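Local coordinates for photosystem II assembly protein Ycf48 (Thermosynechococcus elongatus, PDB 5OJ5), which probably acts early in photosystem II assembly and in replacing photodamaged D1, whose C-terminal propeptide it binds, at residues Glu111-Ile114 with Ile120-His123; Leu93-Ser98 with Trp131-Leu136. One frame throughout, in Å; residues are numbered along the deposited sequence.

Contact 1: Glu111-Ile114 with Ile120-His123; sequences EGWI and IMLH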
loop_
_atom_site.group_PDB
_atom_site.type_symbol
_atom_site.label_atom_id
_atom_site.label_comp_id
_atom_site.label_asym_id
_atom_site.label_seq_id
_atom_site.Cartn_x
_atom_site.Cartn_y
_atom_site.Cartn_z
ATOM N N GLU A 111 17.634 -9.018 -0.354
ATOM C CA GLU A 111 16.818 -9.812 0.551
ATOM C C GLU A 111 15.355 -9.416 0.402
ATOM O O GLU A 111 15.013 -8.246 0.573
ATOM C CB GLU A 111 17.244 -9.651 1.995
ATOM C CG GLU A 111 16.511 -10.654 2.833
ATOM C CD GLU A 111 17.057 -10.783 4.245
ATOM O OE1 GLU A 111 17.632 -9.802 4.819
ATOM O OE2 GLU A 111 16.969 -11.941 4.820
ATOM N N GLY A 112 14.502 -10.390 0.077
ATOM C CA GLY A 112 13.103 -10.126 -0.142
ATOM C C GLY A 112 12.210 -11.136 0.548
ATOM O O GLY A 112 12.593 -12.271 0.816
ATOM N N TRP A 113 10.983 -10.683 0.782
ATOM C CA TRP A 113 9.987 -11.459 1.498
ATOM C C TRP A 113 8.633 -11.256 0.835
ATOM O O TRP A 113 8.315 -10.141 0.401
ATOM C CB TRP A 113 9.860 -10.963 2.943
ATOM C CG TRP A 113 11.130 -10.889 3.723
ATOM C CD1 TRP A 113 12.098 -9.938 3.626
ATOM C CD2 TRP A 113 11.569 -11.800 4.727
ATOM N NE1 TRP A 113 13.118 -10.193 4.530
ATOM C CE2 TRP A 113 12.811 -11.329 5.213
ATOM C CE3 TRP A 113 11.008 -12.953 5.289
ATOM C CZ2 TRP A 113 13.506 -11.984 6.241
ATOM C CZ3 TRP A 113 11.711 -13.619 6.301
ATOM C CH2 TRP A 113 12.931 -13.114 6.759
ATOM N N ILE A 114 7.836 -12.314 0.782
ATOM C CA ILE A 114 6.436 -12.245 0.344
ATOM C C ILE A 114 5.606 -12.947 1.403
ATOM O O ILE A 114 5.992 -14.018 1.878
ATOM C CB ILE A 114 6.237 -12.963 -1.007
ATOM C CG1 ILE A 114 7.035 -12.256 -2.112
ATOM C CG2 ILE A 114 4.748 -13.016 -1.371
ATOM C CD1 ILE A 114 7.158 -13.098 -3.386
ATOM N N ILE A 120 1.239 -18.080 4.097
ATOM C CA ILE A 120 2.416 -18.436 3.320
ATOM C C ILE A 120 3.421 -17.316 3.498
ATOM O O ILE A 120 3.073 -16.130 3.569
ATOM C CB ILE A 120 2.076 -18.670 1.824
ATOM C CG1 ILE A 120 3.305 -19.148 1.040
ATOM C CG2 ILE A 120 1.409 -17.448 1.192
ATOM C CD1 ILE A 120 2.962 -19.800 -0.282
ATOM N N MET A 121 4.691 -17.729 3.530
ATOM C CA MET A 121 5.823 -16.810 3.556
ATOM C C MET A 121 6.904 -17.358 2.636
ATOM O O MET A 121 7.295 -18.521 2.750
ATOM C CB MET A 121 6.363 -16.652 4.981
ATOM C CG MET A 121 7.612 -15.766 5.054
ATOM S SD MET A 121 8.192 -15.468 6.714
ATOM C CE MET A 121 6.902 -14.412 7.320
ATOM N N LEU A 122 7.385 -16.490 1.757
ATOM C CA LEU A 122 8.482 -16.798 0.851
ATOM C C LEU A 122 9.622 -15.824 1.115
ATOM O O LEU A 122 9.412 -14.658 1.503
ATOM C CB LEU A 122 8.028 -16.624 -0.591
ATOM C CG LEU A 122 6.777 -17.401 -0.998
ATOM C CD1 LEU A 122 6.350 -17.041 -2.408
ATOM C CD2 LEU A 122 6.965 -18.880 -0.864
ATOM N N HIS A 123 10.842 -16.294 0.877
ATOM C CA HIS A 123 12.036 -15.535 1.178
ATOM C C HIS A 123 13.074 -15.769 0.101
ATOM O O HIS A 123 13.240 -16.889 -0.411
ATOM C CB HIS A 123 12.547 -15.976 2.565
ATOM C CG HIS A 123 13.802 -15.297 3.029
ATOM N ND1 HIS A 123 14.951 -15.997 3.292
ATOM C CD2 HIS A 123 14.066 -14.016 3.341
ATOM C CE1 HIS A 123 15.880 -15.171 3.743
ATOM N NE2 HIS A 123 15.376 -13.953 3.764
#
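His-123 is gripped at its NE2 by the carboxylate of Glu-111 while its ring leans over the indole of Trp-113. The polar part is a single nearly straight bond: NE2 of His-123 donates to OE2 of Glu-111 over 2.8 Å, with an N-H...O angle of 165°. The acceptor lies in the imidazole plane and offers its anti lone pair. The other carboxylate oxygen, OE1, bonds to the backbone N of Gly-153, so both ends of the group are tied and its rotation is fixed. A carboxylate at NE2 would be expected to polarise the imidazole and could raise its pKa.

The aromatic part is oblique. CD2 of His-123 sits over the centre of one Trp-113 face, 3.5 Å from CE2 of that indole, and the two planes are 46° apart. With CG anti to the backbone N (chi1 179°), the imidazole runs alongside the indole. Met-121 comes from another side, its SD meeting the indole edge 4.0 Å from Trp-113 CZ3 in a Met-aromatic contact. Ile-147 and Ala-149 of strand 144-151 also pack on Trp-113.

On the other face of the sheet Ile-114 and Leu-122 pair, with CB of Ile-114 4.1 Å from CB of Leu-122, next to Phe-102.

Backbone bonds join the same two residues in both directions: Ile-114 N to Leu-122 O at 2.9 Å, and Leu-122 N to Ile-114 O at 2.8 Å. Trp-113 and His-123 form the adjoining non-hydrogen-bonded pair, flanked by CA-H...O contacts such as His-123 CA to Gly-112 O. This is an antiparallel beta hairpin, the two middle strands of a four-stranded blade in the seven-bladed beta-propeller.

Contact 2: Leu93-Ser98 with Trp131-Leu136; sequences LVLDHS and WSQIPL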
loop_
_atom_site.group_PDB
_atom_site.type_symbol
_atom_site.label_atom_id
_atom_site.label_comp_id
_atom_site.label_asym_id
_atom_site.label_seq_id
_atom_site.Cartn_x
_atom_site.Cartn_y
_atom_site.Cartn_z
ATOM N N LEU A 93 5.705 -19.900 -9.215
ATOM C CA LEU A 93 6.349 -20.850 -8.320
ATOM C C LEU A 93 5.530 -22.128 -8.237
ATOM O O LEU A 93 4.294 -22.107 -8.245
ATOM C CB LEU A 93 6.537 -20.228 -6.952
ATOM C CG LEU A 93 7.568 -19.068 -6.899
ATOM C CD1 LEU A 93 7.401 -18.328 -5.585
ATOM C CD2 LEU A 93 8.994 -19.578 -7.098
ATOM N N VAL A 94 6.234 -23.253 -8.147
ATOM C CA VAL A 94 5.565 -24.536 -8.061
ATOM C C VAL A 94 5.269 -24.751 -6.581
ATOM O O VAL A 94 6.035 -25.364 -5.838
ATOM C CB VAL A 94 6.368 -25.666 -8.702
ATOM C CG1 VAL A 94 5.592 -26.995 -8.542
ATOM C CG2 VAL A 94 6.603 -25.404 -10.159
ATOM N N LEU A 95 4.148 -24.232 -6.149
ATOM C CA LEU A 95 3.636 -24.311 -4.787
ATOM C C LEU A 95 2.619 -25.434 -4.711
ATOM O O LEU A 95 2.297 -26.092 -5.704
ATOM C CB LEU A 95 2.972 -22.991 -4.381
ATOM C CG LEU A 95 3.843 -21.771 -4.507
ATOM C CD1 LEU A 95 3.048 -20.475 -4.311
ATOM C CD2 LEU A 95 4.983 -21.832 -3.475
ATOM N N ASP A 96 2.098 -25.680 -3.510
ATOM C CA ASP A 96 1.072 -26.725 -3.409
ATOM C C ASP A 96 -0.241 -26.359 -4.122
ATOM O O ASP A 96 -0.956 -27.255 -4.582
ATOM C CB ASP A 96 0.864 -27.168 -1.969
ATOM C CG ASP A 96 0.443 -26.063 -1.060
ATOM O OD1 ASP A 96 0.760 -24.880 -1.293
ATOM O OD2 ASP A 96 -0.188 -26.411 -0.045
ATOM N N HIS A 97 -0.574 -25.081 -4.217
ATOM C CA HIS A 97 -1.736 -24.650 -4.982
ATOM C C HIS A 97 -1.470 -23.209 -5.362
ATOM O O HIS A 97 -0.510 -22.605 -4.894
ATOM C CB HIS A 97 -3.040 -24.820 -4.186
ATOM C CG HIS A 97 -3.101 -24.000 -2.929
ATOM N ND1 HIS A 97 -3.458 -22.670 -2.924
ATOM C CD2 HIS A 97 -2.923 -24.350 -1.630
ATOM C CE1 HIS A 97 -3.449 -22.222 -1.677
ATOM N NE2 HIS A 97 -3.116 -23.219 -0.875
ATOM N N SER A 98 -2.340 -22.638 -6.192
ATOM C CA SER A 98 -2.186 -21.250 -6.609
ATOM C C SER A 98 -3.282 -20.342 -6.090
ATOM O O SER A 98 -3.434 -19.236 -6.603
ATOM C CB SER A 98 -2.137 -21.120 -8.118
ATOM O OG SER A 98 -3.351 -21.590 -8.676
ATOM N N TRP A 131 13.698 -18.576 -4.589
ATOM C CA TRP A 131 12.797 -18.344 -3.482
ATOM C C TRP A 131 12.650 -19.641 -2.700
ATOM O O TRP A 131 12.581 -20.724 -3.293
ATOM C CB TRP A 131 11.401 -17.941 -4.005
ATOM C CG TRP A 131 11.305 -16.589 -4.672
ATOM C CD1 TRP A 131 11.466 -16.306 -5.992
ATOM C CD2 TRP A 131 11.065 -15.349 -4.017
ATOM N NE1 TRP A 131 11.296 -14.964 -6.207
ATOM C CE2 TRP A 131 11.058 -14.348 -5.005
ATOM C CE3 TRP A 131 10.852 -14.999 -2.683
ATOM C CZ2 TRP A 131 10.823 -13.011 -4.719
ATOM C CZ3 TRP A 131 10.613 -13.647 -2.389
ATOM C CH2 TRP A 131 10.614 -12.675 -3.400
ATOM N N SER A 132 12.525 -19.509 -1.388
ATOM C CA SER A 132 12.229 -20.610 -0.502
ATOM C C SER A 132 10.993 -20.270 0.302
ATOM O O SER A 132 10.716 -19.101 0.608
ATOM C CB SER A 132 13.390 -20.881 0.433
ATOM O OG SER A 132 14.543 -21.199 -0.327
ATOM N N GLN A 133 10.259 -21.304 0.661
ATOM C CA GLN A 133 9.118 -21.173 1.530
ATOM C C GLN A 133 9.569 -21.336 2.969
ATOM O O GLN A 133 10.286 -22.282 3.307
ATOM C CB GLN A 133 8.050 -22.180 1.132
ATOM C CG GLN A 133 6.833 -22.032 1.989
ATOM C CD GLN A 133 5.634 -22.760 1.410
ATOM O OE1 GLN A 133 5.737 -23.522 0.422
ATOM N NE2 GLN A 133 4.489 -22.556 2.032
ATOM N N ILE A 134 9.184 -20.391 3.814
ATOM C CA ILE A 134 9.479 -20.425 5.237
ATOM C C ILE A 134 8.240 -20.931 5.958
ATOM O O ILE A 134 7.203 -20.259 5.910
ATOM C CB ILE A 134 9.863 -19.046 5.789
ATOM C CG1 ILE A 134 11.065 -18.535 5.024
ATOM C CG2 ILE A 134 10.086 -19.113 7.333
ATOM C CD1 ILE A 134 11.718 -17.425 5.661
ATOM N N PRO A 135 8.325 -22.045 6.668
ATOM C CA PRO A 135 7.159 -22.541 7.398
ATOM C C PRO A 135 6.731 -21.531 8.448
ATOM O O PRO A 135 7.563 -20.948 9.144
ATOM C CB PRO A 135 7.686 -23.816 8.069
ATOM C CG PRO A 135 8.984 -24.139 7.399
ATOM C CD PRO A 135 9.538 -22.861 6.869
ATOM N N LEU A 136 5.430 -21.289 8.518
ATOM C CA LEU A 136 4.867 -20.423 9.536
ATOM C C LEU A 136 4.297 -21.264 10.679
ATOM O O LEU A 136 3.660 -22.296 10.460
ATOM C CB LEU A 136 3.728 -19.588 8.960
ATOM C CG LEU A 136 4.270 -18.573 7.949
ATOM C CD1 LEU A 136 3.127 -18.012 7.135
ATOM C CD2 LEU A 136 5.023 -17.482 8.669
HETATM O O HOH W 1 4.421 -25.241 -1.414
#
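Leu-93 lays its CD2 methyl obliquely against the pyrrole side of the Trp-131 indole, 4.2 Å from CD1 of that ring. Both side chains leave the backbone toward the opposite segment. In Leu-93, CG stands beside the backbone N and anti to the carbonyl carbon (chi1 -68°), which carries the two methyls across to the tryptophan. Leu-78 of strand 77-81 touches both residues, and Trp-70 meets the Trp-131 ring edge-to-face, so this apolar end of the contact continues into the neighbouring blade.

Further along, Leu-95 approaches Gln-133 only loosely, its CD2 methyl lying 4.3 Å from Gln-133 OE1. The amide oxygen has a polar partner in a water molecule, which donates to Gln-133 OE1 at 2.8 Å and accepts a weak bond from Asp-96 N at 3.2 Å. That bridge is the polar link between the segments, since no direct hydrogen bond crosses.

The two segments belong to successive blades of the beta-propeller: 93-98 is part of the connection from strand 89-90, which ends one blade, to strand 101-108, which begins the next, and 131-136 includes the short outermost strand 132-133 of that next blade. Within the connection Val-94 is the centre of an inverse gamma turn, closed by a weak bond from Leu-95 N to Leu-93 O, 3.0 Å long. Just beyond, the carboxylate of Asp-96 bonds through OD1 to the hydroxyl of Tyr-100, and the His-97 ring stacks on Tyr-100.

The bound D1 peptide lies against both segments: Val-94 and Trp-131 make backbone hydrogen bonds with it, while Leu-93, Leu-95 and Ser-132 pack on its apolar side chains.

In the fold
Contacts 1 and 2 lie on the same side of the chain's centre, their own centres about 9 Å apart. Along the chain contact 1 is nested within contact 2: loop 93-98 comes first, then the hairpin strands 111-117 and 120-124, then strand 132-133. Strands 120-124 and 132-133 are neighbours in one sheet, joined by backbone bonds from His-123 N to Ser-132 O and from Ile-134 N to Met-121 O. Trp-131 packs on Ile-114 from contact 1. The buried middle of the blade thus continues outward to its edge, where the interblade loop and the outermost strand meet the D1 peptide, which Leu-122 of the hairpin also touches.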